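Local coordinates for bifunctional cytochrome P450/NADPH--P450 reductase (Deinococcus aerius, PDB 7F3H), which probably hydroxylates organic substrates at a haem iron, drawing electrons from NADPH through a fused reductase, at residues H174-T187 against A204-L218. Sequence-based numbering, arbitrary orientation.
Sequences HPFLQALARAMHHT and ADRAYWADIASMNEL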
ATOM      1  N   HIS A 174      -8.035   8.944 -17.703  1.00 30.55           N
ATOM      2  CA  HIS A 174      -7.659  10.345 -17.919  1.00 25.75           C
ATOM      3  C   HIS A 174      -6.152  10.471 -18.155  1.00 34.56           C
ATOM      4  O   HIS A 174      -5.366   9.756 -17.512  1.00 32.99           O
ATOM      5  CB  HIS A 174      -8.052  11.196 -16.702  1.00 29.21           C
ATOM      6  CG  HIS A 174      -7.874  12.675 -16.870  1.00 31.76           C
ATOM      7  ND1 HIS A 174      -6.636  13.275 -17.016  1.00 36.85           N
ATOM      8  CD2 HIS A 174      -8.773  13.686 -16.813  1.00 30.47           C
ATOM      9  CE1 HIS A 174      -6.786  14.587 -17.077  1.00 29.40           C
ATOM     10  NE2 HIS A 174      -8.073  14.860 -16.950  1.00 33.87           N
ATOM     11  N   PRO A 175      -5.711  11.371 -19.058  1.00 38.16           N
ATOM     12  CA  PRO A 175      -4.262  11.532 -19.322  1.00 33.45           C
ATOM     13  C   PRO A 175      -3.401  11.710 -18.087  1.00 32.00           C
ATOM     14  O   PRO A 175      -2.294  11.160 -18.044  1.00 31.10           O
ATOM     15  CB  PRO A 175      -4.229  12.793 -20.198  1.00 28.94           C
ATOM     16  CG  PRO A 175      -5.474  12.691 -20.995  1.00 26.61           C
ATOM     17  CD  PRO A 175      -6.516  12.185 -19.987  1.00 35.23           C
ATOM     18  N   PHE A 176      -3.854  12.500 -17.104  1.00 33.26           N
ATOM     19  CA  PHE A 176      -3.094  12.657 -15.858  1.00 34.70           C
ATOM     20  C   PHE A 176      -2.765  11.299 -15.233  1.00 29.79           C
ATOM     21  O   PHE A 176      -1.624  11.058 -14.824  1.00 29.73           O
ATOM     22  CB  PHE A 176      -3.856  13.565 -14.887  1.00 28.10           C
ATOM     23  CG  PHE A 176      -3.188  13.736 -13.525  1.00 37.08           C
ATOM     24  CD1 PHE A 176      -3.450  12.845 -12.478  1.00 33.73           C
ATOM     25  CD2 PHE A 176      -2.338  14.806 -13.275  1.00 33.57           C
ATOM     26  CE1 PHE A 176      -2.859  13.011 -11.239  1.00 30.66           C
ATOM     27  CE2 PHE A 176      -1.742  14.963 -12.021  1.00 35.13           C
ATOM     28  CZ  PHE A 176      -2.008  14.068 -11.013  1.00 27.04           C
ATOM     29  N   LEU A 177      -3.727  10.371 -15.229  1.00 31.90           N
ATOM     30  CA  LEU A 177      -3.487   9.056 -14.634  1.00 30.70           C
ATOM     31  C   LEU A 177      -2.650   8.160 -15.536  1.00 34.22           C
ATOM     32  O   LEU A 177      -1.886   7.321 -15.033  1.00 32.72           O
ATOM     33  CB  LEU A 177      -4.817   8.394 -14.278  1.00 30.89           C
ATOM     34  CG  LEU A 177      -5.670   9.233 -13.306  1.00 29.52           C
ATOM     35  CD1 LEU A 177      -7.022   8.605 -13.109  1.00 28.60           C
ATOM     36  CD2 LEU A 177      -4.960   9.432 -11.971  1.00 26.10           C
ATOM     37  N   GLN A 178      -2.746   8.333 -16.862  1.00 29.75           N
ATOM     38  CA  GLN A 178      -1.858   7.590 -17.753  1.00 32.21           C
ATOM     39  C   GLN A 178      -0.410   8.040 -17.569  1.00 33.84           C
ATOM     40  O   GLN A 178       0.515   7.208 -17.547  1.00 31.03           O
ATOM     41  CB  GLN A 178      -2.294   7.768 -19.212  1.00 33.61           C
ATOM     42  CG  GLN A 178      -3.511   6.930 -19.612  1.00 33.45           C
ATOM     43  CD  GLN A 178      -4.147   7.378 -20.929  1.00 38.99           C
ATOM     44  OE1 GLN A 178      -3.736   8.370 -21.537  1.00 43.55           O
ATOM     45  NE2 GLN A 178      -5.162   6.647 -21.367  1.00 38.27           N
ATOM     46  N   ALA A 179      -0.206   9.348 -17.388  1.00 28.55           N
ATOM     47  CA  ALA A 179       1.117   9.875 -17.090  1.00 32.28           C
ATOM     48  C   ALA A 179       1.628   9.335 -15.751  1.00 35.04           C
ATOM     49  O   ALA A 179       2.793   8.917 -15.642  1.00 32.47           O
ATOM     50  CB  ALA A 179       1.071  11.411 -17.093  1.00 29.94           C
ATOM     51  N   LEU A 180       0.771   9.338 -14.718  1.00 33.74           N
ATOM     52  CA  LEU A 180       1.134   8.708 -13.439  1.00 33.80           C
ATOM     53  C   LEU A 180       1.587   7.264 -13.634  1.00 33.08           C
ATOM     54  O   LEU A 180       2.635   6.851 -13.115  1.00 31.99           O
ATOM     55  CB  LEU A 180      -0.037   8.751 -12.451  1.00 31.69           C
ATOM     56  CG  LEU A 180       0.279   8.262 -11.031  1.00 31.30           C
ATOM     57  CD1 LEU A 180       1.371   9.145 -10.415  1.00 26.01           C
ATOM     58  CD2 LEU A 180      -0.953   8.265 -10.167  1.00 28.39           C
ATOM     59  N   ALA A 181       0.790   6.474 -14.364  1.00 27.00           N
ATOM     60  CA  ALA A 181       1.117   5.064 -14.559  1.00 36.67           C
ATOM     61  C   ALA A 181       2.467   4.902 -15.265  1.00 31.52           C
ATOM     62  O   ALA A 181       3.337   4.147 -14.805  1.00 30.18           O
ATOM     63  CB  ALA A 181      -0.006   4.360 -15.340  1.00 17.58           C
ATOM     64  N   ARG A 182       2.654   5.620 -16.376  1.00 28.15           N
ATOM     65  CA  ARG A 182       3.910   5.578 -17.116  1.00 27.58           C
ATOM     66  C   ARG A 182       5.084   5.956 -16.224  1.00 30.06           C
ATOM     67  O   ARG A 182       6.113   5.269 -16.218  1.00 29.23           O
ATOM     68  CB  ARG A 182       3.836   6.525 -18.318  1.00 26.50           C
ATOM     69  CG  ARG A 182       2.917   6.106 -19.453  1.00 26.28           C
ATOM     70  CD  ARG A 182       3.198   6.957 -20.727  1.00 24.62           C
ATOM     71  NE  ARG A 182       2.926   8.373 -20.502  1.00 26.30           N
ATOM     72  CZ  ARG A 182       1.725   8.928 -20.691  1.00 33.47           C
ATOM     73  NH1 ARG A 182       0.705   8.188 -21.116  1.00 24.04           N
ATOM     74  NH2 ARG A 182       1.533  10.224 -20.465  1.00 34.41           N
ATOM     75  N   ALA A 183       4.960   7.075 -15.486  1.00 29.18           N
ATOM     76  CA  ALA A 183       6.063   7.549 -14.644  1.00 34.20           C
ATOM     77  C   ALA A 183       6.400   6.531 -13.560  1.00 33.92           C
ATOM     78  O   ALA A 183       7.579   6.300 -13.271  1.00 31.78           O
ATOM     79  CB  ALA A 183       5.754   8.927 -14.037  1.00 25.69           C
ATOM     80  N   MET A 184       5.375   5.963 -12.902  1.00 31.58           N
ATOM     81  CA  MET A 184       5.599   4.932 -11.876  1.00 31.12           C
ATOM     82  C   MET A 184       6.353   3.733 -12.450  1.00 32.60           C
ATOM     83  O   MET A 184       7.363   3.267 -11.883  1.00 39.47           O
ATOM     84  CB  MET A 184       4.262   4.503 -11.281  1.00 26.95           C
ATOM     85  CG  MET A 184       3.652   5.567 -10.352  1.00 31.66           C
ATOM     86  SD  MET A 184       4.663   5.751  -8.869  1.00 42.49           S
ATOM     87  CE  MET A 184       3.815   4.566  -7.802  1.00 41.89           C
ATOM     88  N   HIS A 185       5.873   3.212 -13.581  1.00 25.18           N
ATOM     89  CA  HIS A 185       6.567   2.099 -14.216  1.00 33.43           C
ATOM     90  C   HIS A 185       8.027   2.451 -14.529  1.00 38.59           C
ATOM     91  O   HIS A 185       8.956   1.678 -14.230  1.00 37.72           O
ATOM     92  CB  HIS A 185       5.831   1.691 -15.488  1.00 30.20           C
ATOM     93  CG  HIS A 185       6.500   0.581 -16.230  1.00 35.40           C
ATOM     94  ND1 HIS A 185       6.413  -0.739 -15.835  1.00 39.66           N
ATOM     95  CD2 HIS A 185       7.320   0.600 -17.309  1.00 31.01           C
ATOM     96  CE1 HIS A 185       7.114  -1.491 -16.668  1.00 35.43           C
ATOM     97  NE2 HIS A 185       7.680  -0.702 -17.566  1.00 36.45           N
ATOM     98  N   HIS A 186       8.251   3.623 -15.126  1.00 34.04           N
ATOM     99  CA  HIS A 186       9.612   4.003 -15.490  1.00 38.33           C
ATOM    100  C   HIS A 186      10.486   4.192 -14.254  1.00 37.61           C
ATOM    101  O   HIS A 186      11.685   3.876 -14.281  1.00 36.25           O
ATOM    102  CB  HIS A 186       9.589   5.273 -16.341  1.00 34.56           C
ATOM    103  CG  HIS A 186      10.877   5.535 -17.042  1.00 37.35           C
ATOM    104  ND1 HIS A 186      11.770   6.495 -16.622  1.00 37.01           N
ATOM    105  CD2 HIS A 186      11.450   4.919 -18.104  1.00 38.28           C
ATOM    106  CE1 HIS A 186      12.824   6.484 -17.419  1.00 44.06           C
ATOM    107  NE2 HIS A 186      12.652   5.538 -18.327  1.00 38.67           N
ATOM    108  N   THR A 187       9.890   4.679 -13.161  1.00 32.12           N
ATOM    109  CA  THR A 187      10.637   4.855 -11.921  1.00 39.18           C
ATOM    110  C   THR A 187      11.172   3.527 -11.417  1.00 37.90           C
ATOM    111  O   THR A 187      12.343   3.436 -11.029  1.00 39.20           O
ATOM    112  CB  THR A 187       9.744   5.506 -10.852  1.00 34.96           C
ATOM    113  OG1 THR A 187       9.572   6.904 -11.122  1.00 30.63           O
ATOM    114  CG2 THR A 187      10.315   5.307  -9.462  1.00 32.78           C
ATOM    115  N   ALA A 204      13.091   7.801 -23.704  1.00 64.62           N
ATOM    116  CA  ALA A 204      12.193   7.398 -22.628  1.00 53.33           C
ATOM    117  C   ALA A 204      12.393   8.256 -21.387  1.00 45.94           C
ATOM    118  O   ALA A 204      11.416   8.641 -20.741  1.00 51.11           O
ATOM    119  CB  ALA A 204      12.382   5.917 -22.305  1.00 55.70           C
ATOM    120  N   ASP A 205      13.644   8.606 -21.055  1.00 43.42           N
ATOM    121  CA  ASP A 205      13.876   9.550 -19.956  1.00 49.59           C
ATOM    122  C   ASP A 205      13.244  10.920 -20.246  1.00 44.62           C
ATOM    123  O   ASP A 205      12.674  11.559 -19.342  1.00 36.74           O
ATOM    124  CB  ASP A 205      15.378   9.711 -19.670  1.00 55.51           C
ATOM    125  CG  ASP A 205      15.991   8.479 -19.006  1.00 61.30           C
ATOM    126  OD1 ASP A 205      15.329   7.864 -18.148  1.00 53.09           O
ATOM    127  OD2 ASP A 205      17.151   8.133 -19.331  1.00 74.77           O
ATOM    128  N   ARG A 206      13.358  11.396 -21.494  1.00 40.02           N
ATOM    129  CA  ARG A 206      12.784  12.700 -21.834  1.00 39.13           C
ATOM    130  C   ARG A 206      11.280  12.686 -21.656  1.00 31.45           C
ATOM    131  O   ARG A 206      10.695  13.594 -21.054  1.00 31.21           O
ATOM    132  CB  ARG A 206      13.112  13.098 -23.272  1.00 37.40           C
ATOM    133  CG  ARG A 206      14.558  13.277 -23.604  1.00 41.39           C
ATOM    134  CD  ARG A 206      14.669  13.977 -24.954  1.00 50.34           C
ATOM    135  NE  ARG A 206      15.946  13.744 -25.608  1.00 40.16           N
ATOM    136  CZ  ARG A 206      16.104  12.953 -26.662  1.00 51.45           C
ATOM    137  NH1 ARG A 206      15.056  12.313 -27.203  1.00 51.71           N
ATOM    138  NH2 ARG A 206      17.318  12.804 -27.178  1.00 53.75           N
ATOM    139  N   ALA A 207      10.631  11.660 -22.191  1.00 38.07           N
ATOM    140  CA  ALA A 207       9.193  11.542 -21.991  1.00 40.25           C
ATOM    141  C   ALA A 207       8.840  11.373 -20.505  1.00 35.12           C
ATOM    142  O   ALA A 207       7.797  11.848 -20.056  1.00 33.19           O
ATOM    143  CB  ALA A 207       8.658  10.394 -22.844  1.00 39.10           C
ATOM    144  N   TYR A 208       9.708  10.739 -19.721  1.00 34.39           N
ATOM    145  CA  TYR A 208       9.413  10.553 -18.301  1.00 39.06           C
ATOM    146  C   TYR A 208       9.365  11.897 -17.583  1.00 32.39           C
ATOM    147  O   TYR A 208       8.348  12.247 -16.965  1.00 32.58           O
ATOM    148  CB  TYR A 208      10.454   9.589 -17.716  1.00 35.91           C
ATOM    149  CG  TYR A 208      10.601   9.467 -16.225  1.00 35.81           C
ATOM    150  CD1 TYR A 208       9.679   8.744 -15.445  1.00 33.76           C
ATOM    151  CD2 TYR A 208      11.724   9.998 -15.594  1.00 34.45           C
ATOM    152  CE1 TYR A 208       9.860   8.610 -14.057  1.00 29.08           C
ATOM    153  CE2 TYR A 208      11.908   9.870 -14.208  1.00 36.15           C
ATOM    154  CZ  TYR A 208      10.982   9.173 -13.453  1.00 30.77           C
ATOM    155  OH  TYR A 208      11.215   9.060 -12.100  1.00 28.98           O
ATOM    156  N   TRP A 209      10.427  12.697 -17.722  1.00 28.70           N
ATOM    157  CA  TRP A 209      10.418  14.021 -17.105  1.00 28.58           C
ATOM    158  C   TRP A 209       9.291  14.885 -17.663  1.00 29.03           C
ATOM    159  O   TRP A 209       8.735  15.730 -16.935  1.00 31.31           O
ATOM    160  CB  TRP A 209      11.779  14.705 -17.272  1.00 26.71           C
ATOM    161  CG  TRP A 209      12.864  13.972 -16.513  1.00 31.09           C
ATOM    162  CD1 TRP A 209      13.845  13.164 -17.038  1.00 31.90           C
ATOM    163  CD2 TRP A 209      13.035  13.933 -15.100  1.00 25.83           C
ATOM    164  NE1 TRP A 209      14.620  12.637 -16.038  1.00 28.52           N
ATOM    165  CE2 TRP A 209      14.150  13.095 -14.835  1.00 33.26           C
ATOM    166  CE3 TRP A 209      12.361  14.515 -14.036  1.00 27.69           C
ATOM    167  CZ2 TRP A 209      14.598  12.833 -13.545  1.00 25.00           C
ATOM    168  CZ3 TRP A 209      12.813  14.262 -12.748  1.00 34.01           C
ATOM    169  CH2 TRP A 209      13.927  13.427 -12.521  1.00 30.77           C
ATOM    170  N   ALA A 210       8.891  14.644 -18.919  1.00 26.31           N
ATOM    171  CA  ALA A 210       7.768  15.382 -19.498  1.00 28.84           C
ATOM    172  C   ALA A 210       6.454  15.023 -18.825  1.00 29.81           C
ATOM    173  O   ALA A 210       5.655  15.914 -18.496  1.00 27.58           O
ATOM    174  CB  ALA A 210       7.684  15.125 -21.009  1.00 27.76           C
ATOM    175  N   ASP A 211       6.192  13.710 -18.686  1.00 31.43           N
ATOM    176  CA  ASP A 211       5.060  13.176 -17.928  1.00 28.87           C
ATOM    177  C   ASP A 211       4.975  13.832 -16.553  1.00 30.33           C
ATOM    178  O   ASP A 211       3.900  14.281 -16.113  1.00 30.15           O
ATOM    179  CB  ASP A 211       5.227  11.654 -17.754  1.00 35.50           C
ATOM    180  CG  ASP A 211       4.771  10.847 -18.957  1.00 34.56           C
ATOM    181  OD1 ASP A 211       4.024  11.384 -19.791  1.00 38.70           O
ATOM    182  OD2 ASP A 211       5.151   9.656 -19.062  1.00 38.72           O
ATOM    183  N   ILE A 212       6.109  13.863 -15.848  1.00 27.12           N
ATOM    184  CA  ILE A 212       6.106  14.437 -14.508  1.00 29.11           C
ATOM    185  C   ILE A 212       5.715  15.898 -14.571  1.00 32.17           C
ATOM    186  O   ILE A 212       4.925  16.376 -13.748  1.00 33.69           O
ATOM    187  CB  ILE A 212       7.471  14.276 -13.810  1.00 29.32           C
ATOM    188  CG1 ILE A 212       7.923  12.813 -13.760  1.00 28.51           C
ATOM    189  CG2 ILE A 212       7.399  14.910 -12.447  1.00 23.21           C
ATOM    190  CD1 ILE A 212       9.198  12.617 -12.971  1.00 30.98           C
ATOM    191  N   ALA A 213       6.255  16.627 -15.557  1.00 32.54           N
ATOM    192  CA  ALA A 213       5.897  18.034 -15.737  1.00 30.72           C
ATOM    193  C   ALA A 213       4.392  18.199 -15.959  1.00 31.94           C
ATOM    194  O   ALA A 213       3.768  19.111 -15.410  1.00 32.71           O
ATOM    195  CB  ALA A 213       6.679  18.628 -16.907  1.00 28.18           C
ATOM    196  N   SER A 214       3.808  17.362 -16.807  1.00 31.21           N
ATOM    197  CA  SER A 214       2.371  17.463 -17.075  1.00 34.50           C
ATOM    198  C   SER A 214       1.555  17.249 -15.796  1.00 32.36           C
ATOM    199  O   SER A 214       0.549  17.942 -15.551  1.00 30.92           O
ATOM    200  CB  SER A 214       1.978  16.452 -18.155  1.00 31.82           C
ATOM    201  OG  SER A 214       2.037  15.122 -17.642  1.00 33.81           O
ATOM    202  N   MET A 215       2.007  16.322 -14.945  1.00 34.11           N
ATOM    203  CA  MET A 215       1.325  16.101 -13.665  1.00 34.39           C
ATOM    204  C   MET A 215       1.464  17.307 -12.740  1.00 32.02           C
ATOM    205  O   MET A 215       0.461  17.805 -12.198  1.00 36.05           O
ATOM    206  CB  MET A 215       1.874  14.847 -12.992  1.00 28.61           C
ATOM    207  CG  MET A 215       1.518  13.607 -13.762  1.00 33.03           C
ATOM    208  SD  MET A 215       1.643  12.127 -12.778  1.00 36.32           S
ATOM    209  CE  MET A 215       3.277  11.571 -13.236  1.00 35.21           C
ATOM    210  N   ASN A 216       2.710  17.766 -12.529  1.00 28.54           N
ATOM    211  CA  ASN A 216       2.955  18.960 -11.726  1.00 29.62           C
ATOM    212  C   ASN A 216       2.107  20.116 -12.223  1.00 34.87           C
ATOM    213  O   ASN A 216       1.518  20.839 -11.422  1.00 38.39           O
ATOM    214  CB  ASN A 216       4.440  19.356 -11.753  1.00 27.89           C
ATOM    215  CG  ASN A 216       5.348  18.297 -11.131  1.00 35.48           C
ATOM    216  OD1 ASN A 216       4.863  17.404 -10.430  1.00 35.67           O
ATOM    217  ND2 ASN A 216       6.669  18.389 -11.376  1.00 32.00           N
ATOM    218  N   GLU A 217       2.030  20.301 -13.547  1.00 35.74           N
ATOM    219  CA  GLU A 217       1.241  21.381 -14.139  1.00 37.24           C
ATOM    220  C   GLU A 217      -0.227  21.299 -13.748  1.00 37.32           C
ATOM    221  O   GLU A 217      -0.832  22.313 -13.376  1.00 38.35           O
ATOM    222  CB  GLU A 217       1.391  21.397 -15.662  1.00 36.94           C
ATOM    223  CG  GLU A 217       2.645  22.134 -16.137  1.00 43.91           C
ATOM    224  CD  GLU A 217       2.567  23.653 -15.926  1.00 48.96           C
ATOM    225  OE1 GLU A 217       1.633  24.286 -16.492  1.00 37.81           O
ATOM    226  OE2 GLU A 217       3.446  24.196 -15.193  1.00 52.77           O
ATOM    227  N   LEU A 218      -0.854  20.134 -13.944  1.00 31.72           N
ATOM    228  CA  LEU A 218      -2.262  20.020 -13.579  1.00 31.24           C
ATOM    229  C   LEU A 218      -2.471  20.348 -12.105  1.00 40.39           C
ATOM    230  O   LEU A 218      -3.373  21.131 -11.747  1.00 37.70           O
ATOM    231  CB  LEU A 218      -2.780  18.619 -13.894  1.00 36.69           C
ATOM    232  CG  LEU A 218      -4.264  18.289 -13.634  1.00 41.43           C
ATOM    233  CD1 LEU A 218      -4.781  17.211 -14.615  1.00 30.98           C
ATOM    234  CD2 LEU A 218      -4.543  17.881 -12.147  1.00 37.04           C
TER
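The hydroxyl of Tyr-208 joins two partners. Tyr-208 OH donates to Thr-187 OG1 at 2.9 Å, and it is also hydrogen-bonded to Asn-84 ND2. Thr-187 OG1 passes the chain on to Ala-183 O, which Thr-187 N reaches from the other face of its plane. The Tyr-208 ring presents its edge to Ala-183 O. His-186 brings ND1 over one face, 3.2 Å from Tyr-208 CG, with the two rings oblique to each other. A phenylalanine in place of Tyr-208 would probably leave Asn-84 ND2 without this partner and Thr-187 OG1 without its donor.

Midway along, Arg-182 grips Asp-211 side-on in a salt bridge. Arg-182 NE meets Asp-211 OD2 at 2.9 Å. Arg-182 NH2 meets Asp-211 OD1 at 2.8 Å. Both oxygens lie close to the guanidinium plane, but the carboxylate is turned 42° from it. Beside this pair the small Ala-179 and Ala-183 face the other helix, consistent with the 9.0 Å between the axes of the two segments.

Met-215 is a knob among Phe-176, Ala-179, Leu-180 and Ala-183. Met-215 SD sits over a face of the Phe-176 ring, a Met-aromatic contact, 4.6 Å from the centroid. The bend at chi3 (-96°) brings Met-215 CE to 3.7 Å from Ala-183 CB. Next to it, Leu-218 CD1 packs on Phe-176 CD2.

The N-to-C directions of the two segments lie 139° apart, roughly antiparallel. Their helices correspond to helices F and G of the P450 fold, which typically cover the substrate pocket. Helix 254-285 backs Phe-176, Leu-180 and Met-215. Helix 80-86 touches Ala-183 and Thr-187, and helix 144-161 meets Leu-180 and Leu-218.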